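Long-range contacts in beta-1,3-glucanosyltransferase (Rhizomucor miehei CAU432, PDB 4WTP), which is a beta-1,3-glucanosyltransferase of glycosyl hydrolase family 17, whose members fold as a (beta/alpha)8 barrel: residues A[39-44]-A[262-267]; A[188-193]-A[236-241]; A[225-230]-A[277-282]; A[245-250]-A[290-295]. All coordinates share one frame; numbering follows the deposited sequence. Where two conformers were deposited one is given.

Contact 1 (A[39-44]-A[262-267])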
loop_
_atom_site.group_PDB
_atom_site.type_symbol
_atom_site.label_atom_id
_atom_site.label_comp_id
_atom_site.label_asym_id
_atom_site.label_seq_id
_atom_site.Cartn_x
_atom_site.Cartn_y
_atom_site.Cartn_z
ATOM N N GLY A 39 8.905 -1.709 -0.582
ATOM C CA GLY A 39 8.061 -2.244 0.478
ATOM C C GLY A 39 6.923 -3.027 -0.113
ATOM O O GLY A 39 6.705 -2.980 -1.320
ATOM N N ILE A 40 6.213 -3.780 0.727
ATOM C CA ILE A 40 5.115 -4.627 0.248
ATOM C C ILE A 40 3.887 -4.439 1.134
ATOM O O ILE A 40 3.970 -4.415 2.388
ATOM C CB ILE A 40 5.525 -6.122 0.230
ATOM C CG1 ILE A 40 6.789 -6.369 -0.585
ATOM C CG2 ILE A 40 4.450 -6.958 -0.420
ATOM C CD1 ILE A 40 7.332 -7.777 -0.459
ATOM N N ASN A 41 2.733 -4.297 0.476
ATOM C CA ASN A 41 1.465 -4.218 1.149
ATOM C C ASN A 41 1.110 -5.550 1.807
ATOM O O ASN A 41 1.260 -6.602 1.181
ATOM C CB ASN A 41 0.380 -3.811 0.161
ATOM C CG ASN A 41 0.499 -2.342 -0.217
ATOM O OD1 ASN A 41 0.459 -1.454 0.646
ATOM N ND2 ASN A 41 0.691 -2.077 -1.488
ATOM N N TYR A 42 0.627 -5.483 3.041
ATOM C CA TYR A 42 0.339 -6.669 3.828
ATOM C C TYR A 42 -1.095 -6.658 4.293
ATOM O O TYR A 42 -1.461 -5.864 5.156
ATOM C CB TYR A 42 1.331 -6.747 5.009
ATOM C CG TYR A 42 1.047 -7.871 5.965
ATOM C CD1 TYR A 42 1.345 -9.181 5.618
ATOM C CD2 TYR A 42 0.450 -7.625 7.206
ATOM C CE1 TYR A 42 1.087 -10.226 6.487
ATOM C CE2 TYR A 42 0.188 -8.660 8.102
ATOM C CZ TYR A 42 0.531 -9.958 7.740
ATOM O OH TYR A 42 0.280 -11.004 8.600
ATOM N N GLY A 43 -1.902 -7.555 3.732
ATOM C CA GLY A 43 -3.325 -7.582 4.029
ATOM C C GLY A 43 -3.643 -8.299 5.322
ATOM O O GLY A 43 -2.941 -9.215 5.710
ATOM N N VAL A 44 -4.708 -7.857 5.980
ATOM C CA VAL A 44 -5.183 -8.452 7.221
ATOM C C VAL A 44 -6.613 -8.975 7.064
ATOM O O VAL A 44 -7.495 -8.229 6.636
ATOM C CB VAL A 44 -5.131 -7.401 8.350
ATOM C CG1 VAL A 44 -6.104 -7.758 9.477
ATOM C CG2 VAL A 44 -3.702 -7.242 8.845
ATOM N N LEU A 262 5.102 0.584 -3.041
ATOM C CA LEU A 262 4.625 -0.514 -2.183
ATOM C C LEU A 262 3.845 -1.461 -3.094
ATOM O O LEU A 262 2.769 -1.090 -3.615
ATOM C CB LEU A 262 3.702 0.030 -1.089
ATOM C CG LEU A 262 4.359 1.042 -0.147
ATOM C CD1 LEU A 262 3.306 1.592 0.822
ATOM C CD2 LEU A 262 5.575 0.433 0.565
ATOM N N TYR A 263 4.391 -2.651 -3.301
ATOM C CA TYR A 263 3.764 -3.591 -4.230
ATOM C C TYR A 263 2.539 -4.264 -3.594
ATOM O O TYR A 263 2.533 -4.542 -2.399
ATOM C CB TYR A 263 4.795 -4.630 -4.687
ATOM C CG TYR A 263 4.281 -5.422 -5.864
ATOM C CD1 TYR A 263 4.330 -4.901 -7.164
ATOM C CD2 TYR A 263 3.652 -6.647 -5.674
ATOM C CE1 TYR A 263 3.783 -5.582 -8.236
ATOM C CE2 TYR A 263 3.097 -7.333 -6.744
ATOM C CZ TYR A 263 3.167 -6.792 -8.010
ATOM O OH TYR A 263 2.575 -7.435 -9.078
ATOM N N PHE A 264 1.509 -4.509 -4.397
ATOM C CA PHE A 264 0.275 -5.150 -3.908
ATOM C C PHE A 264 0.155 -6.547 -4.518
ATOM O O PHE A 264 -0.024 -6.643 -5.734
ATOM C CB PHE A 264 -0.951 -4.303 -4.317
ATOM C CG PHE A 264 -2.224 -4.773 -3.692
ATOM C CD1 PHE A 264 -3.015 -5.752 -4.322
ATOM C CD2 PHE A 264 -2.600 -4.306 -2.434
ATOM C CE1 PHE A 264 -4.178 -6.222 -3.717
ATOM C CE2 PHE A 264 -3.761 -4.776 -1.829
ATOM C CZ PHE A 264 -4.548 -5.742 -2.465
ATOM N N SER A 265 0.238 -7.613 -3.739
ATOM C CA SER A 265 0.367 -7.585 -2.273
ATOM C C SER A 265 1.287 -8.740 -1.876
ATOM O O SER A 265 1.764 -9.493 -2.734
ATOM C CB SER A 265 -1.024 -7.791 -1.622
ATOM O OG SER A 265 -1.575 -9.062 -1.949
ATOM N N ALA A 266 1.536 -8.877 -0.572
ATOM C CA ALA A 266 2.442 -9.908 -0.094
ATOM C C ALA A 266 1.947 -11.335 -0.405
ATOM O O ALA A 266 2.680 -12.145 -0.989
ATOM C CB ALA A 266 2.683 -9.736 1.410
ATOM N N PHE A 267 0.712 -11.608 -0.003
ATOM C CA PHE A 267 0.152 -12.968 -0.068
ATOM C C PHE A 267 -1.210 -12.991 -0.733
ATOM O O PHE A 267 -1.964 -12.035 -0.611
ATOM C CB PHE A 267 0.013 -13.562 1.339
ATOM C CG PHE A 267 1.300 -13.529 2.101
ATOM C CD1 PHE A 267 2.330 -14.398 1.765
ATOM C CD2 PHE A 267 1.507 -12.612 3.150
ATOM C CE1 PHE A 267 3.539 -14.363 2.440
ATOM C CE2 PHE A 267 2.725 -12.584 3.835
ATOM C CZ PHE A 267 3.740 -13.463 3.484
HETATM O O HOH W 1 -1.110 -9.634 1.656
#

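Contact 2 (A[188-193]-A[236-241])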
loop_
_atom_site.group_PDB
_atom_site.type_symbol
_atom_site.label_atom_id
_atom_site.label_comp_id
_atom_site.label_asym_id
_atom_site.label_seq_id
_atom_site.Cartn_x
_atom_site.Cartn_y
_atom_site.Cartn_z
ATOM N N PHE A 188 -4.285 0.438 -10.770
ATOM C CA PHE A 188 -4.260 -0.910 -11.303
ATOM C C PHE A 188 -4.711 -0.922 -12.747
ATOM O O PHE A 188 -5.924 -1.017 -13.021
ATOM C CB PHE A 188 -5.202 -1.810 -10.513
ATOM C CG PHE A 188 -4.745 -2.081 -9.098
ATOM C CD1 PHE A 188 -5.053 -1.169 -8.074
ATOM C CD2 PHE A 188 -4.041 -3.260 -8.781
ATOM C CE1 PHE A 188 -4.644 -1.409 -6.768
ATOM C CE2 PHE A 188 -3.646 -3.510 -7.462
ATOM C CZ PHE A 188 -3.942 -2.578 -6.472
ATOM N N PRO A 189 -3.753 -0.893 -13.687
ATOM C CA PRO A 189 -4.103 -1.059 -15.087
ATOM C C PRO A 189 -4.992 -2.290 -15.373
ATOM O O PRO A 189 -5.813 -2.252 -16.307
ATOM C CB PRO A 189 -2.738 -1.139 -15.759
ATOM C CG PRO A 189 -1.897 -0.187 -14.934
ATOM C CD PRO A 189 -2.357 -0.433 -13.521
ATOM N N TYR A 190 -4.830 -3.367 -14.616
ATOM C CA TYR A 190 -5.676 -4.522 -14.755
ATOM C C TYR A 190 -7.158 -4.161 -14.719
ATOM O O TYR A 190 -7.974 -4.645 -15.516
ATOM C CB TYR A 190 -5.376 -5.531 -13.624
ATOM C CG TYR A 190 -6.237 -6.744 -13.765
ATOM C CD1 TYR A 190 -5.813 -7.812 -14.578
ATOM C CD2 TYR A 190 -7.476 -6.862 -13.140
ATOM C CE1 TYR A 190 -6.620 -8.923 -14.770
ATOM C CE2 TYR A 190 -8.272 -7.973 -13.329
ATOM C CZ TYR A 190 -7.846 -9.011 -14.146
ATOM O OH TYR A 190 -8.645 -10.111 -14.338
ATOM N N TRP A 191 -7.527 -3.324 -13.760
ATOM C CA TRP A 191 -8.928 -2.941 -13.622
ATOM C C TRP A 191 -9.390 -1.902 -14.651
ATOM O O TRP A 191 -10.584 -1.560 -14.704
ATOM C CB TRP A 191 -9.177 -2.420 -12.195
ATOM C CG TRP A 191 -9.038 -3.459 -11.130
ATOM C CD1 TRP A 191 -8.191 -3.443 -10.033
ATOM C CD2 TRP A 191 -9.792 -4.685 -11.022
ATOM N NE1 TRP A 191 -8.367 -4.567 -9.266
ATOM C CE2 TRP A 191 -9.335 -5.349 -9.810
ATOM C CE3 TRP A 191 -10.789 -5.266 -11.769
ATOM C CZ2 TRP A 191 -9.863 -6.551 -9.400
ATOM C CZ3 TRP A 191 -11.311 -6.487 -11.359
ATOM C CH2 TRP A 191 -10.862 -7.116 -10.194
ATOM N N GLU A 192 -8.461 -1.442 -15.479
ATOM C CA GLU A 192 -8.725 -0.535 -16.581
ATOM C C GLU A 192 -8.766 -1.317 -17.903
ATOM O O GLU A 192 -8.970 -0.739 -18.972
ATOM C CB GLU A 192 -7.669 0.570 -16.636
ATOM C CG GLU A 192 -7.477 1.336 -15.321
ATOM C CD GLU A 192 -6.132 2.078 -15.288
ATOM O OE1 GLU A 192 -5.787 2.711 -16.312
ATOM O OE2 GLU A 192 -5.384 2.040 -14.262
ATOM N N GLY A 193 -8.551 -2.634 -17.842
ATOM C CA GLY A 193 -8.626 -3.443 -19.060
ATOM C C GLY A 193 -7.420 -3.307 -19.974
ATOM O O GLY A 193 -7.492 -3.693 -21.152
ATOM N N SER A 236 -7.162 -7.390 -20.100
ATOM C CA SER A 236 -6.247 -7.703 -19.002
ATOM C C SER A 236 -6.496 -9.132 -18.607
ATOM O O SER A 236 -7.532 -9.464 -18.089
ATOM C CB SER A 236 -6.474 -6.751 -17.813
ATOM O OG SER A 236 -6.376 -5.423 -18.201
ATOM N N VAL A 237 -5.496 -10.000 -18.805
ATOM C CA VAL A 237 -5.659 -11.423 -18.528
ATOM C C VAL A 237 -4.930 -11.794 -17.241
ATOM O O VAL A 237 -3.746 -11.499 -17.075
ATOM C CB VAL A 237 -5.151 -12.282 -19.717
ATOM C CG1 VAL A 237 -5.213 -13.773 -19.399
ATOM C CG2 VAL A 237 -5.916 -11.936 -20.994
ATOM N N ALA A 238 -5.647 -12.446 -16.338
ATOM C CA ALA A 238 -5.044 -12.974 -15.130
ATOM C C ALA A 238 -4.306 -14.292 -15.387
ATOM O O ALA A 238 -4.930 -15.242 -15.853
ATOM C CB ALA A 238 -6.095 -13.172 -14.063
ATOM N N SER A 239 -2.985 -14.326 -15.181
ATOM C CA SER A 239 -2.180 -15.546 -15.358
ATOM C C SER A 239 -0.907 -15.357 -14.570
ATOM O O SER A 239 -0.522 -14.242 -14.223
ATOM C CB SER A 239 -1.837 -15.817 -16.821
ATOM O OG SER A 239 -0.881 -14.867 -17.267
ATOM N N VAL A 240 -0.257 -16.468 -14.253
ATOM C CA VAL A 240 1.012 -16.378 -13.518
ATOM C C VAL A 240 2.077 -15.689 -14.392
ATOM O O VAL A 240 2.854 -14.905 -13.886
ATOM C CB VAL A 240 1.508 -17.755 -13.024
ATOM C CG1 VAL A 240 0.480 -18.413 -12.117
ATOM C CG2 VAL A 240 1.853 -18.655 -14.199
ATOM N N GLU A 241 2.069 -15.962 -15.688
ATOM C CA GLU A 241 3.060 -15.356 -16.563
ATOM C C GLU A 241 2.845 -13.842 -16.585
ATOM O O GLU A 241 3.809 -13.076 -16.625
ATOM C CB GLU A 241 2.975 -15.936 -17.982
ATOM C CG GLU A 241 2.097 -15.173 -18.977
ATOM C CD GLU A 241 2.225 -15.647 -20.437
ATOM O OE1 GLU A 241 2.858 -14.941 -21.263
ATOM O OE2 GLU A 241 1.686 -16.727 -20.777
#

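Contact 3 (A[225-230]-A[277-282])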
loop_
_atom_site.group_PDB
_atom_site.type_symbol
_atom_site.label_atom_id
_atom_site.label_comp_id
_atom_site.label_asym_id
_atom_site.label_seq_id
_atom_site.Cartn_x
_atom_site.Cartn_y
_atom_site.Cartn_z
ATOM N N GLY A 225 -0.512 -3.892 -8.724
ATOM C CA GLY A 225 -0.275 -5.333 -8.795
ATOM C C GLY A 225 -1.116 -5.922 -9.908
ATOM O O GLY A 225 -1.825 -5.192 -10.609
ATOM N N TRP A 226 -1.079 -7.250 -10.048
ATOM C CA TRP A 226 -1.692 -7.929 -11.174
ATOM C C TRP A 226 -2.029 -9.331 -10.696
ATOM O O TRP A 226 -1.173 -10.018 -10.096
ATOM C CB TRP A 226 -0.714 -8.004 -12.359
ATOM C CG TRP A 226 -1.365 -8.464 -13.625
ATOM C CD1 TRP A 226 -1.713 -9.771 -13.977
ATOM C CD2 TRP A 226 -1.824 -7.610 -14.714
ATOM N NE1 TRP A 226 -2.291 -9.763 -15.232
ATOM C CE2 TRP A 226 -2.376 -8.493 -15.721
ATOM C CE3 TRP A 226 -1.770 -6.251 -14.976
ATOM C CZ2 TRP A 226 -2.884 -8.015 -16.912
ATOM C CZ3 TRP A 226 -2.322 -5.786 -16.169
ATOM C CH2 TRP A 226 -2.853 -6.648 -17.123
ATOM N N PRO A 227 -3.240 -9.837 -10.995
ATOM C CA PRO A 227 -3.649 -11.145 -10.482
ATOM C C PRO A 227 -3.138 -12.314 -11.316
ATOM O O PRO A 227 -3.001 -12.254 -12.549
ATOM C CB PRO A 227 -5.182 -11.075 -10.539
ATOM C CG PRO A 227 -5.444 -10.217 -11.734
ATOM C CD PRO A 227 -4.346 -9.165 -11.690
ATOM N N SER A 228 -2.848 -13.413 -10.627
ATOM C CA SER A 228 -2.340 -14.604 -11.335
ATOM C C SER A 228 -3.420 -15.585 -11.813
ATOM O O SER A 228 -3.109 -16.514 -12.532
ATOM C CB SER A 228 -1.348 -15.357 -10.465
ATOM O OG SER A 228 -1.959 -15.779 -9.263
ATOM N N ALA A 229 -4.665 -15.384 -11.385
ATOM C CA ALA A 229 -5.779 -16.276 -11.775
ATOM C C ALA A 229 -7.076 -15.560 -11.542
ATOM O O ALA A 229 -7.109 -14.477 -10.930
ATOM C CB ALA A 229 -5.740 -17.595 -10.997
ATOM N N GLY A 230 -8.153 -16.147 -12.057
ATOM C CA GLY A 230 -9.491 -15.634 -11.803
ATOM C C GLY A 230 -10.159 -15.042 -13.031
ATOM O O GLY A 230 -11.242 -14.458 -12.949
ATOM N N ALA A 277 -8.473 -12.761 -5.095
ATOM C CA ALA A 277 -7.799 -13.778 -4.280
ATOM C C ALA A 277 -6.418 -14.175 -4.805
ATOM O O ALA A 277 -5.804 -15.100 -4.289
ATOM C CB ALA A 277 -8.700 -15.004 -4.132
ATOM N N HIS A 278 -5.931 -13.506 -5.847
ATOM C CA HIS A 278 -4.711 -13.919 -6.548
ATOM C C HIS A 278 -3.696 -12.807 -6.810
ATOM O O HIS A 278 -2.904 -12.927 -7.761
ATOM C CB HIS A 278 -5.093 -14.583 -7.868
ATOM C CG HIS A 278 -5.936 -15.821 -7.671
ATOM N ND1 HIS A 278 -5.424 -17.024 -7.303
ATOM C CD2 HIS A 278 -7.296 -15.984 -7.748
ATOM C CE1 HIS A 278 -6.427 -17.921 -7.185
ATOM N NE2 HIS A 278 -7.569 -17.286 -7.472
ATOM N N PHE A 279 -3.689 -11.762 -5.970
ATOM C CA PHE A 279 -2.720 -10.649 -6.114
ATOM C C PHE A 279 -1.410 -10.845 -5.355
ATOM O O PHE A 279 -0.516 -10.009 -5.457
ATOM C CB PHE A 279 -3.359 -9.323 -5.693
ATOM C CG PHE A 279 -4.202 -8.681 -6.751
ATOM C CD1 PHE A 279 -3.633 -7.829 -7.666
ATOM C CD2 PHE A 279 -5.547 -9.021 -6.885
ATOM C CE1 PHE A 279 -4.409 -7.212 -8.643
ATOM C CE2 PHE A 279 -6.334 -8.422 -7.866
ATOM C CZ PHE A 279 -5.772 -7.542 -8.770
ATOM N N GLY A 280 -1.254 -11.930 -4.604
ATOM C CA GLY A 280 -0.024 -12.091 -3.853
ATOM C C GLY A 280 1.177 -12.310 -4.740
ATOM O O GLY A 280 1.084 -12.897 -5.829
ATOM N N VAL A 281 2.324 -11.863 -4.237
ATOM C CA VAL A 281 3.631 -12.282 -4.761
ATOM C C VAL A 281 3.888 -13.740 -4.352
ATOM O O VAL A 281 4.465 -14.503 -5.116
ATOM C CB VAL A 281 4.751 -11.352 -4.248
ATOM C CG1 VAL A 281 6.111 -11.874 -4.667
ATOM C CG2 VAL A 281 4.545 -9.923 -4.773
ATOM N N LEU A 282 3.454 -14.052 -3.133
ATOM C CA LEU A 282 3.518 -15.416 -2.591
ATOM C C LEU A 282 2.104 -15.956 -2.372
ATOM O O LEU A 282 1.111 -15.212 -2.394
ATOM C CB LEU A 282 4.349 -15.455 -1.299
ATOM C CG LEU A 282 5.843 -15.159 -1.517
ATOM C CD1 LEU A 282 6.221 -13.761 -1.065
ATOM C CD2 LEU A 282 6.744 -16.204 -0.921
HETATM O O HOH W 2 0.365 -8.520 -7.858
#

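Contact 4 (A[245-250]-A[290-295])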
loop_
_atom_site.group_PDB
_atom_site.type_symbol
_atom_site.label_atom_id
_atom_site.label_comp_id
_atom_site.label_asym_id
_atom_site.label_seq_id
_atom_site.Cartn_x
_atom_site.Cartn_y
_atom_site.Cartn_z
ATOM N N LYS A 245 5.342 -10.934 -15.365
ATOM C CA LYS A 245 5.737 -9.849 -16.257
ATOM C C LYS A 245 5.462 -8.473 -15.621
ATOM O O LYS A 245 6.311 -7.575 -15.671
ATOM C CB LYS A 245 5.049 -9.984 -17.606
ATOM C CG LYS A 245 5.285 -8.788 -18.504
ATOM C CD LYS A 245 4.850 -9.030 -19.938
ATOM C CE LYS A 245 4.979 -7.758 -20.769
ATOM N NZ LYS A 245 6.261 -7.002 -20.652
ATOM N N TYR A 246 4.275 -8.312 -15.035
ATOM C CA TYR A 246 3.894 -7.027 -14.453
ATOM C C TYR A 246 4.839 -6.684 -13.310
ATOM O O TYR A 246 5.350 -5.574 -13.205
ATOM C CB TYR A 246 2.450 -7.056 -13.936
ATOM C CG TYR A 246 1.949 -5.663 -13.571
ATOM C CD1 TYR A 246 1.788 -4.700 -14.558
ATOM C CD2 TYR A 246 1.693 -5.305 -12.249
ATOM C CE1 TYR A 246 1.313 -3.422 -14.248
ATOM C CE2 TYR A 246 1.218 -4.034 -11.918
ATOM C CZ TYR A 246 1.066 -3.098 -12.923
ATOM O OH TYR A 246 0.604 -1.826 -12.652
ATOM N N LEU A 247 5.108 -7.665 -12.447
ATOM C CA LEU A 247 6.042 -7.484 -11.337
ATOM C C LEU A 247 7.414 -7.024 -11.864
ATOM O O LEU A 247 7.977 -6.026 -11.384
ATOM C CB LEU A 247 6.175 -8.820 -10.592
ATOM C CG LEU A 247 7.171 -8.822 -9.455
ATOM C CD1 LEU A 247 6.778 -7.835 -8.364
ATOM C CD2 LEU A 247 7.316 -10.239 -8.917
ATOM N N HIS A 248 7.952 -7.766 -12.836
ATOM C CA HIS A 248 9.270 -7.392 -13.373
ATOM C C HIS A 248 9.252 -5.998 -13.958
ATOM O O HIS A 248 10.180 -5.219 -13.716
ATOM C CB HIS A 248 9.686 -8.377 -14.454
ATOM C CG HIS A 248 9.963 -9.774 -13.943
ATOM N ND1 HIS A 248 10.439 -10.761 -14.734
ATOM C CD2 HIS A 248 9.809 -10.315 -12.692
ATOM C CE1 HIS A 248 10.570 -11.880 -14.013
ATOM N NE2 HIS A 248 10.213 -11.606 -12.759
ATOM N N ASP A 249 8.225 -5.678 -14.740
ATOM C CA ASP A 249 8.183 -4.398 -15.447
ATOM C C ASP A 249 8.015 -3.237 -14.495
ATOM O O ASP A 249 8.690 -2.223 -14.642
ATOM C CB ASP A 249 7.042 -4.344 -16.465
ATOM C CG ASP A 249 7.236 -5.277 -17.633
ATOM O OD1 ASP A 249 8.351 -5.811 -17.817
ATOM O OD2 ASP A 249 6.254 -5.462 -18.391
ATOM N N VAL A 250 7.118 -3.371 -13.532
ATOM C CA VAL A 250 6.898 -2.270 -12.627
ATOM C C VAL A 250 8.124 -2.013 -11.746
ATOM O O VAL A 250 8.520 -0.880 -11.540
ATOM C CB VAL A 250 5.640 -2.509 -11.781
ATOM C CG1 VAL A 250 5.557 -1.513 -10.649
ATOM C CG2 VAL A 250 4.385 -2.411 -12.644
ATOM N N PRO A 290 4.639 -20.893 -8.100
ATOM C CA PRO A 290 5.460 -21.364 -9.241
ATOM C C PRO A 290 5.207 -20.485 -10.468
ATOM O O PRO A 290 4.045 -20.213 -10.802
ATOM C CB PRO A 290 4.989 -22.800 -9.473
ATOM C CG PRO A 290 3.740 -22.943 -8.680
ATOM C CD PRO A 290 3.716 -21.926 -7.597
ATOM N N GLY A 291 6.285 -20.038 -11.109
ATOM C CA GLY A 291 6.192 -19.170 -12.266
ATOM C C GLY A 291 6.403 -17.718 -11.900
ATOM O O GLY A 291 6.515 -16.892 -12.793
ATOM N N ILE A 292 6.474 -17.404 -10.610
ATOM C CA ILE A 292 6.901 -16.061 -10.193
ATOM C C ILE A 292 8.384 -16.069 -9.878
ATOM O O ILE A 292 8.858 -16.864 -9.061
ATOM C CB ILE A 292 6.129 -15.549 -8.969
ATOM C CG1 ILE A 292 4.638 -15.501 -9.318
ATOM C CG2 ILE A 292 6.650 -14.168 -8.545
ATOM C CD1 ILE A 292 4.227 -14.443 -10.340
ATOM N N THR A 293 9.148 -15.237 -10.566
ATOM C CA THR A 293 10.528 -14.995 -10.166
ATOM C C THR A 293 10.587 -13.605 -9.573
ATOM O O THR A 293 10.248 -12.604 -10.229
ATOM C CB THR A 293 11.515 -15.196 -11.329
ATOM O OG1 THR A 293 11.166 -14.334 -12.420
ATOM C CG2 THR A 293 11.484 -16.622 -11.801
ATOM N N ILE A 294 11.019 -13.524 -8.318
ATOM C CA ILE A 294 10.994 -12.272 -7.579
ATOM C C ILE A 294 12.257 -11.488 -7.882
ATOM O O ILE A 294 13.270 -11.624 -7.213
ATOM C CB ILE A 294 10.774 -12.513 -6.076
ATOM C CG1 ILE A 294 9.515 -13.363 -5.886
ATOM C CG2 ILE A 294 10.643 -11.187 -5.345
ATOM C CD1 ILE A 294 9.293 -13.896 -4.472
ATOM N N GLU A 295 12.182 -10.667 -8.928
ATOM C CA GLU A 295 13.325 -9.956 -9.490
ATOM C C GLU A 295 12.760 -8.753 -10.226
ATOM O O GLU A 295 11.649 -8.820 -10.744
ATOM C CB GLU A 295 14.162 -10.839 -10.469
ATOM C CG GLU A 295 15.419 -10.139 -11.041
ATOM C CD GLU A 295 16.386 -11.055 -11.823
ATOM O OE1 GLU A 295 16.247 -12.288 -11.676
ATOM O OE2 GLU A 295 17.292 -10.555 -12.583
#

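Contact 1 (A[39-44]-A[262-267])
I40 meets A266 at the apolar centre of this contact: the CG2 branch of I40 stands 3.8 Å from A266 CB and also lies against the backbone N of A266. CG2 is the branch trans to the backbone N of I40, which leaves CG1 beside that nitrogen. Further along, the rings of Y42 and F267 meet at their rims, Y42 CE1 3.9 Å from F267 CE2, with the phenylalanine carbon near the tyrosine plane. L262 CD2 packs on the backbone of G39, where there is no side chain to hinder it. The two segments pair as parallel strands, 39-41 and 262-263, the first and last of the eight-stranded barrel, so their pairing closes it. Y263 N donates to G39 O (3.1 Å), and Y263 O receives N41 N at 2.9 Å in a nearly straight bond (166°). Beyond the strands a cis peptide precedes S265, and A266 N donates to N41 O (2.9 Å). One water accepts from both G43 N and F267 N, bridging the diverging loops. N41 forms the polar edge. Its CG lies beside its own backbone N (chi1 -73°), and ND2 makes a weak bond to Y263 O (3.2 Å). OD1 is bonded to R70 and ND2 to S222 O, while Y42 OH is held by D58. With Y263 O receiving both the backbone and, weakly, the side-chain amide of N41, and further bonds on both ends of that amide, its flip state is well defined and its buried polar atoms are satisfied at the seam.

Contact 2 (A[188-193]-A[236-241])
Y190 and S236 make the main touch: the tyrosine ring lies beside the serine CB, with Y190 CD1 3.5 Å from S236 CB, and its CE1 approaches S236 O at a similar distance. Farther out along the ring, A238 meets the same rim, its N close to the ring plane and its CB 4.0 Å from Y190 OH. The ring extends from the 188-193 turn to S236 because CG is trans to the backbone N (chi1 -179°). S236 OG tucks into the turn, 3.0 Å from G193 C, and its hydrogen bond goes to V194 O, just beyond that turn. Backbone bonds from W191 N to F188 O, E192 N to P189 O and G193 N to Y190 O wind 188-193 tightly. G193, at positive phi (76°), ends this winding beside the serine. W226 lies edge-to-face with Y190, and E192 OE1 is bonded to H206, fastening the turn to helix 196-212. In segment 236-241, V237 O receives W226 NE1, and S239 at the N-cap of helix 240-256 bonds through OG to N242 N. The contact thus joins the loop between strand 182-186 and helix 196-212 to the short strand 236-237, which pairs antiparallel with 232-233 and leads into helix 240-256.

Contact 3 (A[225-230]-A[277-282])
This is a mostly buried contact between two loops, in which P227 and A229 each lie over an aromatic ring of the facing loop. Segment 225-230 comes after strand 219-223; the partner segment, 277-282, belongs to the long irregular run that follows strand 262-263. P227 and F279 lie side by side and point the same way. P227 CB stands over the phenylalanine face, 4.1 Å from the F279 ring centroid in a CH-pi contact, while P227 CD lies 3.6 Å from F279 CE1. Around the same ring, G225 C comes up at the edge, near its plane, and P227 N sits over the face toward the rim. The second CH-pi contact is more nearly centred: A229 CB is 3.7 Å from the centroid of the H278 ring and only 7° off its normal. In the (beta/alpha)8 barrel of this glycosyl hydrolase family 17 protein, the two loops leave the seventh and eighth strands, so they connect neighbouring ends of the barrel wall. Between the rings runs a backbone bond, S228 N to H278 O (2.9 Å, 161°). The same oxygen receives a CA-H...O contact from P227 CA at 3.3 Å. S228 OG stands between its own N and carbonyl carbon (chi1 60°), which brings it within 3.6 Å of H278 CB; K289 is its hydrogen-bond partner. A water accepts from W226 N and lies 3.0 Å from F279 O. A229 N and O are buried here without a hydrogen-bonding partner in the model.

Contact 4 (A[245-250]-A[290-295])
H248, on helix 240-256, comes closest by backbone to E295 of an irregular segment, their CA atoms 6.2 Å apart, and I294 between T293 and E295 is the centre of an inverse gamma turn. The helix is the one that leads into strand 262-263, the last of the (beta/alpha)8 barrel, and 290-295, near the C-terminus, packs beside it. H248 carries the polar part. With CG beside the backbone N (chi1 -67°), its imidazole extends toward the loop, and NE2 donates to T293 O at 2.7 Å. The acceptor lies only 7° out of the ring plane, and the N-H...O angle is 151°. T293 OG1 stands 2.9 Å from the same NE2, on the side of CE1; T293 N is in turn bonded to N244 OD1, one turn earlier on the helix, so both ends of this residue are tied to the helix. E295 O approaches the ring from another side, 3.1 Å from H248 CD2. A further tie comes from the backbone of H248, which is hydrogen-bonded to G297. Next to H248 in the helix, L247 gives the apolar part: its CD2 meets I292 CG2, the two side chains crossing at about a right angle, and also lies against T293 O. L247 reaches inward as well, onto Y263 of strand 262-263. On the same helix K245 and D249, one turn apart, form a salt bridge away from the loop. K245 NZ approaches D249 OD2 at 2.7 Å on the syn lone pair, the side of the carboxylate's other oxygen.

Overall arrangement
Contact 1 is the core of the set, a strand pairing whose centre is about 6 Å from that of the chain, held by backbone bonds and a buried amide. Contact 3 is also buried but joins loops, with CH-pi packing in place of strand pairing; it touches contact 1 where S265 O and A266 O probably receive V281 N and L282 N. Contact 2 is partly buried and contact 4 lies at the surface, the centres of both about 18 Å from that of the chain. Contact 2 is made by residues just before helix 240-256, contact 4 by the helix itself. Y263 packs against L247 and Y246, linking contact 1 to contact 4, while Y190 CE1 packs on P227 CG between contacts 2 and 3.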